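Local coordinates for protein motility-associated killing factor MakB (Vibrio cholerae serotype O1, PDB 6W1W) that probably serves as one component of a three-component cytotoxin that resembles the alpha-pore-forming toxins, at residues Ala154-Ala159 and Leu248-Ala253; Arg162-Ile167 and Thr259-Gln264; Pro7-Ala12 and Trp323-Glu328; Thr78-Tyr83 and Ser284-Asp289; Gln172-Leu177 and Ser227-Ala232. All blocks are in the same frame, centred on the assembly; numbering follows the deposited sequence.

Contact 1: residues Ala154-Ala159 and Leu248-Ala253; sequences ASEEQA and LASEEA
This is a polar surface contact at one end of the elongated chain, where Glu156, just before helix 157-176, meets Ser250, the N-cap residue of helix 251-270. Its centre lies about 35 Å from the centre of the chain. The clearest evidence is the bond from Ser250 N to Glu156 OE2, 2.9 Å long with an N-H...O angle of 150°. The donor meets OE2 on the syn side, 15° out of the carboxylate plane. Glu156 reaches it with CG anti to its own carbonyl carbon (chi1 -57°) and the chain extended beyond CG. The second oxygen, OE1, is modelled against Ser250 OG at a distance too short to trust, so the two-pronged reading is doubtful in detail. Beside the carboxylate, Ala253 CB lies 3.6 Å from OE1. A small apolar patch completes the contact, with Ala159 CB 4.3 Å from Ala249 CB, and Ala249 also packs on Ile163. Just before the cap, Ala249 O accepts a hydrogen bond from Gln254 NE2. A carboxylate held at the amino end of helix 251-270 would probably be favoured by the helix dipole, consistent with Glu156, if charged, linking the starts of the two helices.

Contact 2: residues Arg162-Ile167 and Thr259-Gln264; sequences RIATEI and TKAIIQ
Ala261 CB pushes into the angle between Ala164 and Ile167 of the facing helix, lying 3.7 Å from Ile167 CG2 and 4.2 Å from Ala164 CB. The same methyl also comes to 3.5 Å from the carbonyl oxygen of Ala164, so it rests on backbone as well as on side chains. The close approach is consistent with two alanines facing each other: the CA atoms of Ala164 and Ala261 are 5.0 Å apart, and the axes of segments 162-167 and 259-264 approach to 8.4 Å at a signed crossing angle of -39°. Ile167 places CG2 anti to its backbone N, with CG1 beside that N (chi1 -67°), and it is the CG2 branch that turns to Ala261. This methyl also lies within loose packing distance of Ile262 CD1, at 4.4 Å. On the other flank, Lys260 contributes its aliphatic part, CG sitting 4.1 Å from Ala164 CB. Its chain bends at chi2 and again at chi4, and the polar end makes a cation-pi contact with Trp150, with a bound 1,2-ethanediol, probably from the crystallisation liquor, about 3 Å from the side chain. No hydrogen bond joins the two segments, so apolar packing joins them. Around it, Ile167 packs on Leu242 of helix 233-245 and on Tyr201 of strand 193-203, Ile262 covers Tyr201 together with Leu212 and Phe214 of strand 209-220, and Ile263 leans on helix 100-151, so helix 251-270 lies between the strands and helix 100-151, while helix 157-176 also meets helix 233-245.

Contact 3: residues Pro7-Ala12 and Trp323-Glu328; sequences PNVDTA and WKTISE
The backbones of segments 7-12 and 323-328 come nearest at Val9 and Ile326, whose CA atoms are 6.8 Å apart, a spacing that leaves the meeting to side chains. Ile326 is the central apolar group. Its CD1 lies 3.6 Å from Pro7 CG, the two side chains reaching tip to tip, and 3.7 Å from Ala12 CB. CG1 stands anti to the carbonyl carbon (chi1 -61°) and the chain runs on extended (chi2 -174°), which sends CD1 into the corner formed by Pro7 and Ala12. Val9 takes the next place through its CG1 branch, which touches Thr325 CG2 at 3.7 Å, crossing it at about a right angle, and Ile326 CG1 at 4.0 Å. Pro7 also meets Trp323: its CD sits over one face of the indole ring, 3.3 Å above the plane and offset toward the rim. The indole NE1 of Trp323 is bonded to Leu5 O, which helps to fix the ring's rotation. At the helix start, Asn8 N-caps helix 9-35: its OD1 accepts from Thr11 N at 2.8 Å, in the carbonyl plane on a lone pair, and from Thr11 OG1, which lies above that plane. With no hydrogen bond across the segments and Asn8 OD1 satisfied within its own turn, the chemistry implies that hydrophobic packing of the N-terminal end against helix 316-333 holds the two together.

Contact 4: residues Thr78-Tyr83 and Ser284-Asp289; sequences TSFINY and SLLWQD
The hydroxyl of Ser79 is hydrogen-bonded to Ile76 O in its own helix, while Trp287 CZ2 of the facing helix lies 3.8 Å from Ser79 OG. The neighbouring indole atom, Trp287 CH2, approaches Ser79 O to 3.6 Å. Trp287 is the wedge of this contact. The axes of segments 78-83 and 284-289 come no closer than 13.0 Å, and the indole spans much of that gap, with CG anti to the carbonyl carbon (chi1 -63°). It meets two rings differently. Trp287 CZ2 stands over the centre of the Phe80 ring, 3.4 Å above its plane, but the planes are turned by 33°, an oblique ring pair. Against Tyr83 the indole presents its edge: the planes stand at 75°, the centroids are 5.2 Å apart, and CZ3 lies over the Tyr83 face, offset toward the rim. Tyr83 also meets Trp323 edge-to-face, which ties the cluster to helix 316-333. Leu286 closes the side, its CD2 at the edge of Phe80, 3.8 Å from CE2. Leu114 of helix 100-151 touches both Tyr83 and Trp287, while Phe80 turns to Ile326 and Val330. Phe80, Tyr83 and Trp287 thus form an aromatic cluster in the buried interior of a long helical bundle, consistent with the largely helical architecture of alpha-pore-forming toxins.

Contact 5: residues Gln172-Leu177 and Ser227-Ala232; sequences QSIASL and STISSA
Apolar contacts come first, and Leu177 makes most of them. Its CD1 lies 3.8 Å from Ile229 CG1, while both methyls lie near Ala232 CB, CD2 being the closer at 3.8 Å, so the forked end reaches the last turn of helix 225-230 and Ala232, two residues beyond it. With CG anti to the carbonyl carbon and beside the backbone N (chi1 -36°), the fork is directed into segment 227-232. A second, looser pair has Ile174 CG2 and Ile229 CD1 at 4.1 Å, the chains passing at an oblique angle. The next group brings carbon against oxygen without a hydrogen bond. Leu177 CD1 touches Thr228 O at 3.4 Å, and Leu177 CB lies 3.5 Å from Thr228 OG1, which that residue places anti to its backbone N (chi1 -168°). Among polar bonds, Ser176 OG donates to Gln172 O over 3.3 Å, tilted 21° from the carbonyl plane, and Ser173 OG is bonded to Leu170 O and weakly to Asp238 OD2. No hydrogen bond crosses between the segments, so van der Waals packing joins them. The surroundings continue the apolar patch: Ile174 packs on Val235 of helix 233-245 and Ile199 of strand 193-203, while Ile229 lies on Val197 of that strand and on Leu218 of strand 209-220. The end of helix 157-176 and helix 225-230 therefore meet beside the sheet.

In the fold
The five contacts mark two regions of an elongated molecule. Contacts 1 and 2 follow one another along the same helix pair, 157-176 with 251-270, their centres about 13 Å apart, and they touch where Ala249 CB meets Ile163 CD1 at 4.0 Å. Contact 5 uses the far end of helix 157-176, and its centre is about 18 Å from that of contact 2. Contacts 3 and 4 lie across the chain's centre from contacts 1 and 2; their own centres are only about 10 Å apart, and Pro7 CB reaches Leu286 CD1 at 3.4 Å. Between contacts 1 and 3 the centres are about 56 Å apart. Helices 251-270 and 276-302, consecutive in the chain, lead from one region to the other.

Contact 1: residues Ala154-Ala159 and Leu248-Ala253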
# COMPACT_ATOMS: atom_id res chain seq x y z
N ALA A 154 8.35 29.56 -19.15
CA ALA A 154 6.94 29.93 -19.15
C ALA A 154 6.38 30.15 -20.55
O ALA A 154 5.16 30.09 -20.73
CB ALA A 154 6.72 31.18 -18.31
N SER A 155 7.23 30.42 -21.55
CA SER A 155 6.74 30.60 -22.91
C SER A 155 6.15 29.32 -23.50
O SER A 155 5.53 29.38 -24.57
CB SER A 155 7.86 31.11 -23.82
OG SER A 155 8.88 30.14 -23.97
N GLU A 156 6.31 28.18 -22.83
CA GLU A 156 5.82 26.89 -23.29
C GLU A 156 4.92 26.23 -22.26
O GLU A 156 4.89 25.00 -22.15
CB GLU A 156 6.98 25.96 -23.65
CG GLU A 156 7.93 26.51 -24.69
CD GLU A 156 9.08 25.56 -25.00
OE1 GLU A 156 10.14 25.67 -24.34
OE2 GLU A 156 8.92 24.70 -25.88
N GLU A 157 4.18 27.03 -21.49
CA GLU A 157 3.36 26.48 -20.42
C GLU A 157 2.25 25.59 -20.98
O GLU A 157 2.08 24.45 -20.54
CB GLU A 157 2.77 27.60 -19.56
CG GLU A 157 1.89 27.07 -18.45
CD GLU A 157 1.25 28.16 -17.62
OE1 GLU A 157 1.06 29.28 -18.15
OE2 GLU A 157 0.95 27.90 -16.44
N GLN A 158 1.49 26.11 -21.95
CA GLN A 158 0.41 25.33 -22.53
C GLN A 158 0.92 24.02 -23.12
O GLN A 158 0.33 22.96 -22.89
CB GLN A 158 -0.32 26.15 -23.59
CG GLN A 158 -0.89 27.46 -23.08
CD GLN A 158 -1.80 28.14 -24.09
OE1 GLN A 158 -2.17 27.56 -25.11
NE2 GLN A 158 -2.16 29.39 -23.80
N ALA A 159 2.03 24.08 -23.86
CA ALA A 159 2.65 22.86 -24.38
C ALA A 159 3.06 21.91 -23.26
O ALA A 159 3.04 20.69 -23.44
CB ALA A 159 3.85 23.21 -25.25
N LEU A 248 6.14 19.24 -29.86
CA LEU A 248 5.84 20.66 -29.93
C LEU A 248 6.60 21.48 -28.90
O LEU A 248 6.52 22.72 -28.94
CB LEU A 248 4.33 20.87 -29.75
CG LEU A 248 3.47 19.84 -30.48
CD1 LEU A 248 2.03 19.90 -30.00
CD2 LEU A 248 3.55 20.05 -31.99
N ALA A 249 7.34 20.84 -28.01
CA ALA A 249 8.02 21.50 -26.91
C ALA A 249 9.53 21.29 -27.00
O ALA A 249 10.01 20.34 -27.62
CB ALA A 249 7.51 20.98 -25.55
N SER A 250 10.27 22.20 -26.37
CA SER A 250 11.72 22.16 -26.37
C SER A 250 12.23 21.06 -25.44
O SER A 250 11.48 20.43 -24.69
CB SER A 250 12.29 23.51 -25.96
OG SER A 250 11.75 23.92 -24.72
N GLU A 251 13.55 20.84 -25.49
CA GLU A 251 14.16 19.76 -24.72
C GLU A 251 13.90 19.91 -23.23
O GLU A 251 13.44 18.98 -22.57
CB GLU A 251 15.65 19.69 -25.01
CG GLU A 251 16.01 19.19 -26.39
CD GLU A 251 16.93 17.99 -26.35
OE1 GLU A 251 17.13 17.44 -25.24
OE2 GLU A 251 17.46 17.60 -27.41
N GLU A 252 14.20 21.09 -22.68
CA GLU A 252 13.98 21.32 -21.26
C GLU A 252 12.50 21.25 -20.91
O GLU A 252 12.13 20.65 -19.89
CB GLU A 252 14.57 22.66 -20.83
CG GLU A 252 16.08 22.66 -20.65
CD GLU A 252 16.57 23.84 -19.84
OE1 GLU A 252 15.79 24.38 -19.03
OE2 GLU A 252 17.75 24.23 -20.02
N ALA A 253 11.65 21.85 -21.74
CA ALA A 253 10.22 21.86 -21.47
C ALA A 253 9.66 20.44 -21.39
O ALA A 253 8.76 20.18 -20.59
CB ALA A 253 9.49 22.67 -22.54

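Contact 2: residues Arg162-Ile167 and Thr259-Gln264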
# COMPACT_ATOMS: atom_id res chain seq x y z
N ARG A 162 -0.04 20.03 -21.30
CA ARG A 162 -0.56 18.89 -22.05
C ARG A 162 0.32 17.66 -21.88
O ARG A 162 -0.18 16.54 -21.73
CB ARG A 162 -0.70 19.24 -23.53
CG ARG A 162 -1.58 20.45 -23.80
CD ARG A 162 -1.83 20.65 -25.28
NE ARG A 162 -2.22 22.03 -25.56
CZ ARG A 162 -1.45 22.92 -26.17
NH1 ARG A 162 -0.23 22.57 -26.58
NH2 ARG A 162 -1.89 24.16 -26.38
N ILE A 163 1.64 17.85 -21.90
CA ILE A 163 2.54 16.71 -21.75
C ILE A 163 2.44 16.12 -20.35
O ILE A 163 2.45 14.90 -20.17
CB ILE A 163 3.99 17.12 -22.08
CG1 ILE A 163 4.09 17.54 -23.55
CG2 ILE A 163 4.95 15.99 -21.78
CD1 ILE A 163 5.48 17.95 -23.96
N ALA A 164 2.33 16.98 -19.33
CA ALA A 164 2.19 16.47 -17.96
C ALA A 164 0.83 15.83 -17.73
O ALA A 164 0.72 14.86 -16.97
CB ALA A 164 2.43 17.60 -16.95
N THR A 165 -0.22 16.34 -18.39
CA THR A 165 -1.55 15.76 -18.25
C THR A 165 -1.66 14.42 -18.96
O THR A 165 -2.39 13.53 -18.51
CB THR A 165 -2.61 16.72 -18.78
OG1 THR A 165 -2.36 18.05 -18.29
CG2 THR A 165 -4.01 16.29 -18.36
N GLU A 166 -0.93 14.25 -20.07
CA GLU A 166 -0.98 13.00 -20.81
C GLU A 166 -0.23 11.90 -20.07
O GLU A 166 -0.70 10.75 -20.02
CB GLU A 166 -0.40 13.19 -22.21
CG GLU A 166 -0.99 12.27 -23.25
CD GLU A 166 -2.50 12.18 -23.13
OE1 GLU A 166 -3.02 11.04 -23.09
OE2 GLU A 166 -3.17 13.23 -23.05
N ILE A 167 0.93 12.22 -19.51
CA ILE A 167 1.68 11.27 -18.71
C ILE A 167 0.85 10.82 -17.52
O ILE A 167 0.87 9.64 -17.12
CB ILE A 167 3.02 11.88 -18.28
CG1 ILE A 167 3.92 12.09 -19.50
CG2 ILE A 167 3.71 11.02 -17.25
CD1 ILE A 167 5.11 13.01 -19.25
N THR A 259 8.83 15.51 -15.36
CA THR A 259 9.11 15.40 -13.93
C THR A 259 7.95 15.90 -13.09
O THR A 259 7.65 15.32 -12.03
CB THR A 259 10.39 16.18 -13.59
OG1 THR A 259 10.27 17.54 -14.03
CG2 THR A 259 11.60 15.54 -14.24
N LYS A 260 7.28 16.97 -13.52
CA LYS A 260 6.11 17.45 -12.79
C LYS A 260 5.05 16.36 -12.66
O LYS A 260 4.42 16.23 -11.60
CB LYS A 260 5.55 18.70 -13.48
CG LYS A 260 4.05 18.88 -13.40
CD LYS A 260 3.58 19.29 -12.02
CE LYS A 260 2.19 19.90 -12.06
NZ LYS A 260 2.20 21.27 -12.64
N ALA A 261 4.86 15.55 -13.70
CA ALA A 261 3.84 14.50 -13.65
C ALA A 261 4.27 13.32 -12.78
O ALA A 261 3.42 12.71 -12.12
CB ALA A 261 3.51 14.03 -15.06
N ILE A 262 5.56 12.98 -12.78
CA ILE A 262 6.04 11.93 -11.89
C ILE A 262 5.85 12.33 -10.43
O ILE A 262 5.40 11.52 -9.60
CB ILE A 262 7.51 11.60 -12.19
CG1 ILE A 262 7.71 11.43 -13.70
CG2 ILE A 262 7.94 10.33 -11.47
CD1 ILE A 262 6.87 10.33 -14.30
N ILE A 263 6.18 13.58 -10.09
CA ILE A 263 5.91 14.08 -8.74
C ILE A 263 4.41 14.07 -8.47
O ILE A 263 3.96 13.64 -7.40
CB ILE A 263 6.52 15.48 -8.55
CG1 ILE A 263 7.93 15.38 -7.96
CG2 ILE A 263 5.65 16.36 -7.66
CD1 ILE A 263 8.97 14.84 -8.91
N GLN A 264 3.61 14.52 -9.45
CA GLN A 264 2.17 14.60 -9.26
C GLN A 264 1.55 13.24 -8.99
O GLN A 264 0.55 13.14 -8.27
CB GLN A 264 1.53 15.25 -10.49
CG GLN A 264 0.04 15.52 -10.35
CD GLN A 264 -0.29 16.31 -9.11
OE1 GLN A 264 -0.90 15.78 -8.17
NE2 GLN A 264 0.09 17.58 -9.08

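Contact 3: residues Pro7-Ala12 and Trp323-Glu328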
# COMPACT_ATOMS: atom_id res chain seq x y z
N PRO A 7 -15.13 -11.39 17.38
CA PRO A 7 -15.79 -10.32 16.62
C PRO A 7 -16.73 -10.89 15.57
O PRO A 7 -16.81 -12.10 15.34
CB PRO A 7 -14.62 -9.59 15.97
CG PRO A 7 -13.57 -10.63 15.82
CD PRO A 7 -13.72 -11.56 16.99
N ASN A 8 -17.47 -9.99 14.92
CA ASN A 8 -18.29 -10.37 13.77
C ASN A 8 -17.35 -10.73 12.62
O ASN A 8 -16.67 -9.87 12.07
CB ASN A 8 -19.22 -9.23 13.38
CG ASN A 8 -20.12 -9.60 12.20
OD1 ASN A 8 -19.72 -9.46 11.04
ND2 ASN A 8 -21.33 -10.05 12.50
N VAL A 9 -17.34 -12.02 12.25
CA VAL A 9 -16.33 -12.53 11.33
C VAL A 9 -16.39 -11.79 10.00
O VAL A 9 -15.36 -11.54 9.36
CB VAL A 9 -16.50 -14.04 11.13
CG1 VAL A 9 -15.29 -14.62 10.41
CG2 VAL A 9 -16.72 -14.73 12.47
N ASP A 10 -17.59 -11.40 9.57
CA ASP A 10 -17.71 -10.63 8.34
C ASP A 10 -17.10 -9.24 8.52
O ASP A 10 -16.27 -8.81 7.71
CB ASP A 10 -19.17 -10.54 7.91
CG ASP A 10 -19.40 -11.08 6.51
OD1 ASP A 10 -18.61 -10.74 5.60
OD2 ASP A 10 -20.36 -11.86 6.32
N THR A 11 -17.49 -8.53 9.58
CA THR A 11 -16.95 -7.19 9.81
C THR A 11 -15.46 -7.24 10.11
O THR A 11 -14.73 -6.29 9.80
CB THR A 11 -17.70 -6.50 10.95
OG1 THR A 11 -19.10 -6.79 10.84
CG2 THR A 11 -17.50 -4.99 10.87
N ALA A 12 -14.98 -8.33 10.71
CA ALA A 12 -13.57 -8.47 11.02
C ALA A 12 -12.73 -8.62 9.76
O ALA A 12 -11.72 -7.93 9.59
CB ALA A 12 -13.35 -9.66 11.96
N TRP A 323 -12.62 -17.60 15.60
CA TRP A 323 -11.21 -17.22 15.55
C TRP A 323 -10.44 -18.09 14.57
O TRP A 323 -9.49 -17.61 13.94
CB TRP A 323 -10.58 -17.30 16.94
CG TRP A 323 -10.98 -16.15 17.79
CD1 TRP A 323 -11.84 -16.16 18.85
CD2 TRP A 323 -10.57 -14.78 17.63
NE1 TRP A 323 -11.98 -14.89 19.36
CE2 TRP A 323 -11.21 -14.03 18.63
CE3 TRP A 323 -9.72 -14.13 16.73
CZ2 TRP A 323 -11.02 -12.66 18.76
CZ3 TRP A 323 -9.54 -12.77 16.86
CH2 TRP A 323 -10.19 -12.05 17.87
N LYS A 324 -10.84 -19.35 14.41
CA LYS A 324 -10.19 -20.21 13.43
C LYS A 324 -10.44 -19.69 12.02
O LYS A 324 -9.55 -19.76 11.16
CB LYS A 324 -10.69 -21.65 13.57
CG LYS A 324 -9.87 -22.68 12.80
CD LYS A 324 -8.40 -22.64 13.21
CE LYS A 324 -7.59 -23.73 12.53
NZ LYS A 324 -7.62 -23.62 11.05
N THR A 325 -11.64 -19.15 11.76
CA THR A 325 -11.92 -18.57 10.46
C THR A 325 -11.07 -17.32 10.22
O THR A 325 -10.56 -17.11 9.11
CB THR A 325 -13.42 -18.23 10.35
OG1 THR A 325 -14.20 -19.42 10.57
CG2 THR A 325 -13.74 -17.68 8.97
N ILE A 326 -10.90 -16.49 11.25
CA ILE A 326 -10.09 -15.28 11.11
C ILE A 326 -8.62 -15.63 10.98
O ILE A 326 -7.89 -15.03 10.19
CB ILE A 326 -10.36 -14.32 12.28
CG1 ILE A 326 -11.83 -13.91 12.30
CG2 ILE A 326 -9.47 -13.08 12.17
CD1 ILE A 326 -12.16 -12.86 13.32
N SER A 327 -8.15 -16.62 11.75
CA SER A 327 -6.76 -17.03 11.65
C SER A 327 -6.46 -17.61 10.27
O SER A 327 -5.37 -17.41 9.72
CB SER A 327 -6.41 -18.04 12.74
OG SER A 327 -5.02 -18.33 12.75
N GLU A 328 -7.43 -18.33 9.69
CA GLU A 328 -7.23 -18.87 8.35
C GLU A 328 -7.25 -17.78 7.29
O GLU A 328 -6.57 -17.91 6.26
CB GLU A 328 -8.30 -19.93 8.06
CG GLU A 328 -8.07 -21.25 8.78
CD GLU A 328 -9.23 -22.22 8.60
OE1 GLU A 328 -10.07 -22.00 7.71
OE2 GLU A 328 -9.30 -23.20 9.37

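Contact 4: residues Thr78-Tyr83 and Ser284-Asp289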
# COMPACT_ATOMS: atom_id res chain seq x y z
N THR A 78 0.86 -12.07 12.55
CA THR A 78 1.01 -13.02 13.64
C THR A 78 0.16 -12.67 14.86
O THR A 78 -0.09 -13.54 15.70
CB THR A 78 2.49 -13.11 14.05
OG1 THR A 78 2.69 -14.30 14.83
CG2 THR A 78 2.90 -11.90 14.87
N SER A 79 -0.32 -11.42 14.97
CA SER A 79 -1.12 -11.05 16.13
C SER A 79 -2.47 -11.77 16.13
O SER A 79 -2.98 -12.11 17.20
CB SER A 79 -1.32 -9.53 16.18
OG SER A 79 -2.18 -9.08 15.16
N PHE A 80 -3.04 -12.01 14.95
CA PHE A 80 -4.31 -12.72 14.87
C PHE A 80 -4.11 -14.23 14.86
O PHE A 80 -4.99 -14.98 15.31
CB PHE A 80 -5.09 -12.28 13.64
CG PHE A 80 -5.73 -10.93 13.77
CD1 PHE A 80 -5.03 -9.78 13.44
CD2 PHE A 80 -7.03 -10.81 14.23
CE1 PHE A 80 -5.62 -8.53 13.56
CE2 PHE A 80 -7.62 -9.56 14.36
CZ PHE A 80 -6.91 -8.43 14.02
N ILE A 81 -2.97 -14.70 14.35
CA ILE A 81 -2.69 -16.14 14.34
C ILE A 81 -2.36 -16.63 15.74
O ILE A 81 -2.92 -17.62 16.22
CB ILE A 81 -1.57 -16.46 13.34
CG1 ILE A 81 -2.03 -16.18 11.91
CG2 ILE A 81 -1.12 -17.90 13.49
CD1 ILE A 81 -0.96 -16.44 10.87
N ASN A 82 -1.44 -15.94 16.43
CA ASN A 82 -1.07 -16.34 17.78
C ASN A 82 -2.24 -16.22 18.74
O ASN A 82 -2.38 -17.04 19.66
CB ASN A 82 0.12 -15.51 18.27
CG ASN A 82 0.48 -15.79 19.72
OD1 ASN A 82 0.99 -16.87 20.05
ND2 ASN A 82 0.24 -14.82 20.59
N TYR A 83 -3.11 -15.22 18.55
CA TYR A 83 -4.21 -15.04 19.49
C TYR A 83 -5.21 -16.18 19.41
O TYR A 83 -5.74 -16.62 20.44
CB TYR A 83 -4.92 -13.70 19.24
CG TYR A 83 -6.04 -13.45 20.23
CD1 TYR A 83 -5.76 -13.06 21.53
CD2 TYR A 83 -7.36 -13.62 19.86
CE1 TYR A 83 -6.78 -12.84 22.44
CE2 TYR A 83 -8.39 -13.40 20.77
CZ TYR A 83 -8.09 -13.01 22.05
OH TYR A 83 -9.12 -12.79 22.95
N SER A 284 -7.29 -1.58 15.78
CA SER A 284 -7.03 -1.47 17.21
C SER A 284 -8.32 -1.53 18.01
O SER A 284 -8.40 -2.19 19.05
CB SER A 284 -6.27 -0.17 17.51
OG SER A 284 -6.94 0.60 18.49
N LEU A 285 -9.37 -0.84 17.52
CA LEU A 285 -10.67 -0.92 18.17
C LEU A 285 -11.20 -2.35 18.19
O LEU A 285 -11.97 -2.71 19.08
CB LEU A 285 -11.66 0.01 17.47
CG LEU A 285 -13.11 -0.00 17.98
CD1 LEU A 285 -13.18 0.45 19.44
CD2 LEU A 285 -14.00 0.86 17.10
N LEU A 286 -10.80 -3.17 17.22
CA LEU A 286 -11.23 -4.57 17.20
C LEU A 286 -10.71 -5.30 18.43
O LEU A 286 -11.46 -6.03 19.10
CB LEU A 286 -10.75 -5.26 15.93
CG LEU A 286 -11.16 -6.73 15.87
CD1 LEU A 286 -12.65 -6.82 16.05
CD2 LEU A 286 -10.72 -7.38 14.57
N TRP A 287 -9.43 -5.14 18.74
CA TRP A 287 -8.89 -5.70 19.97
C TRP A 287 -9.48 -5.03 21.21
O TRP A 287 -9.69 -5.69 22.23
CB TRP A 287 -7.37 -5.57 20.00
CG TRP A 287 -6.62 -6.29 18.93
CD1 TRP A 287 -5.83 -5.73 17.97
CD2 TRP A 287 -6.54 -7.71 18.74
NE1 TRP A 287 -5.27 -6.72 17.18
CE2 TRP A 287 -5.70 -7.94 17.64
CE3 TRP A 287 -7.11 -8.80 19.39
CZ2 TRP A 287 -5.42 -9.22 17.17
CZ3 TRP A 287 -6.83 -10.07 18.93
CH2 TRP A 287 -5.99 -10.27 17.83
N GLN A 288 -9.75 -3.73 21.13
CA GLN A 288 -10.14 -2.97 22.31
C GLN A 288 -11.47 -3.47 22.88
O GLN A 288 -11.53 -3.95 24.02
CB GLN A 288 -10.21 -1.47 21.98
CG GLN A 288 -10.87 -0.61 23.05
CD GLN A 288 -10.22 -0.73 24.42
OE1 GLN A 288 -9.03 -1.03 24.54
NE2 GLN A 288 -11.01 -0.50 25.46
N ASP A 289 -12.54 -3.39 22.09
CA ASP A 289 -13.82 -3.90 22.58
C ASP A 289 -13.85 -5.42 22.69
O ASP A 289 -14.82 -5.97 23.21
CB ASP A 289 -14.98 -3.40 21.70
CG ASP A 289 -14.87 -3.86 20.26
OD1 ASP A 289 -13.85 -4.47 19.89
OD2 ASP A 289 -15.82 -3.60 19.49

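Contact 5: residues Gln172-Leu177 and Ser227-Ala232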
# COMPACT_ATOMS: atom_id res chain seq x y z
N GLN A 172 -2.76 6.65 -15.28
CA GLN A 172 -4.04 6.30 -14.67
C GLN A 172 -4.81 5.25 -15.46
O GLN A 172 -5.60 4.50 -14.87
CB GLN A 172 -4.91 7.54 -14.48
CG GLN A 172 -6.18 7.28 -13.67
CD GLN A 172 -7.03 8.51 -13.50
OE1 GLN A 172 -8.24 8.48 -13.69
NE2 GLN A 172 -6.39 9.62 -13.13
N SER A 173 -4.61 5.17 -16.78
CA SER A 173 -5.30 4.14 -17.56
C SER A 173 -4.65 2.78 -17.37
O SER A 173 -5.35 1.76 -17.35
CB SER A 173 -5.36 4.53 -19.04
OG SER A 173 -4.12 4.35 -19.70
N ILE A 174 -3.32 2.73 -17.21
CA ILE A 174 -2.67 1.48 -16.82
C ILE A 174 -3.09 1.09 -15.41
O ILE A 174 -3.06 -0.09 -15.05
CB ILE A 174 -1.14 1.60 -16.92
CG1 ILE A 174 -0.74 2.06 -18.33
CG2 ILE A 174 -0.45 0.28 -16.59
CD1 ILE A 174 0.76 2.07 -18.58
N ALA A 175 -3.49 2.06 -14.59
CA ALA A 175 -3.93 1.75 -13.24
C ALA A 175 -5.34 1.16 -13.23
O ALA A 175 -5.70 0.44 -12.29
CB ALA A 175 -3.89 3.01 -12.37
N SER A 176 -6.15 1.45 -14.25
CA SER A 176 -7.50 0.91 -14.29
C SER A 176 -7.51 -0.59 -14.56
O SER A 176 -8.41 -1.29 -14.10
CB SER A 176 -8.33 1.65 -15.34
OG SER A 176 -8.50 3.01 -14.98
N LEU A 177 -6.51 -1.09 -15.30
CA LEU A 177 -6.44 -2.51 -15.60
C LEU A 177 -6.19 -3.36 -14.36
O LEU A 177 -6.36 -4.58 -14.42
CB LEU A 177 -5.35 -2.79 -16.63
CG LEU A 177 -5.17 -1.73 -17.72
CD1 LEU A 177 -3.99 -2.07 -18.62
CD2 LEU A 177 -6.45 -1.57 -18.53
N SER A 227 -0.58 -9.13 -20.83
CA SER A 227 -1.79 -9.38 -21.61
C SER A 227 -2.78 -8.23 -21.48
O SER A 227 -3.38 -7.80 -22.47
CB SER A 227 -2.44 -10.69 -21.17
OG SER A 227 -1.79 -11.82 -21.73
N THR A 228 -2.97 -7.72 -20.26
CA THR A 228 -3.99 -6.70 -20.06
C THR A 228 -3.53 -5.34 -20.56
O THR A 228 -4.37 -4.51 -20.94
CB THR A 228 -4.38 -6.65 -18.58
OG1 THR A 228 -5.57 -5.85 -18.41
CG2 THR A 228 -3.25 -6.08 -17.72
N ILE A 229 -2.22 -5.09 -20.60
CA ILE A 229 -1.71 -3.78 -20.99
C ILE A 229 -1.64 -3.65 -22.50
O ILE A 229 -2.12 -2.66 -23.08
CB ILE A 229 -0.34 -3.51 -20.34
CG1 ILE A 229 -0.45 -3.45 -18.82
CG2 ILE A 229 0.27 -2.21 -20.89
CD1 ILE A 229 0.90 -3.32 -18.10
N SER A 230 -1.02 -4.63 -23.17
CA SER A 230 -0.89 -4.56 -24.63
C SER A 230 -2.25 -4.57 -25.32
O SER A 230 -2.41 -3.95 -26.37
CB SER A 230 -0.02 -5.72 -25.13
OG SER A 230 -0.38 -6.94 -24.52
N SER A 231 -3.23 -5.24 -24.73
CA SER A 231 -4.58 -5.32 -25.27
C SER A 231 -5.49 -4.20 -24.80
O SER A 231 -6.67 -4.17 -25.19
CB SER A 231 -5.22 -6.66 -24.91
OG SER A 231 -6.31 -6.49 -24.02
N ALA A 232 -5.01 -3.29 -23.96
CA ALA A 232 -5.79 -2.13 -23.56
C ALA A 232 -5.63 -1.05 -24.63
O ALA A 232 -4.50 -0.66 -24.95
CB ALA A 232 -5.35 -1.62 -22.20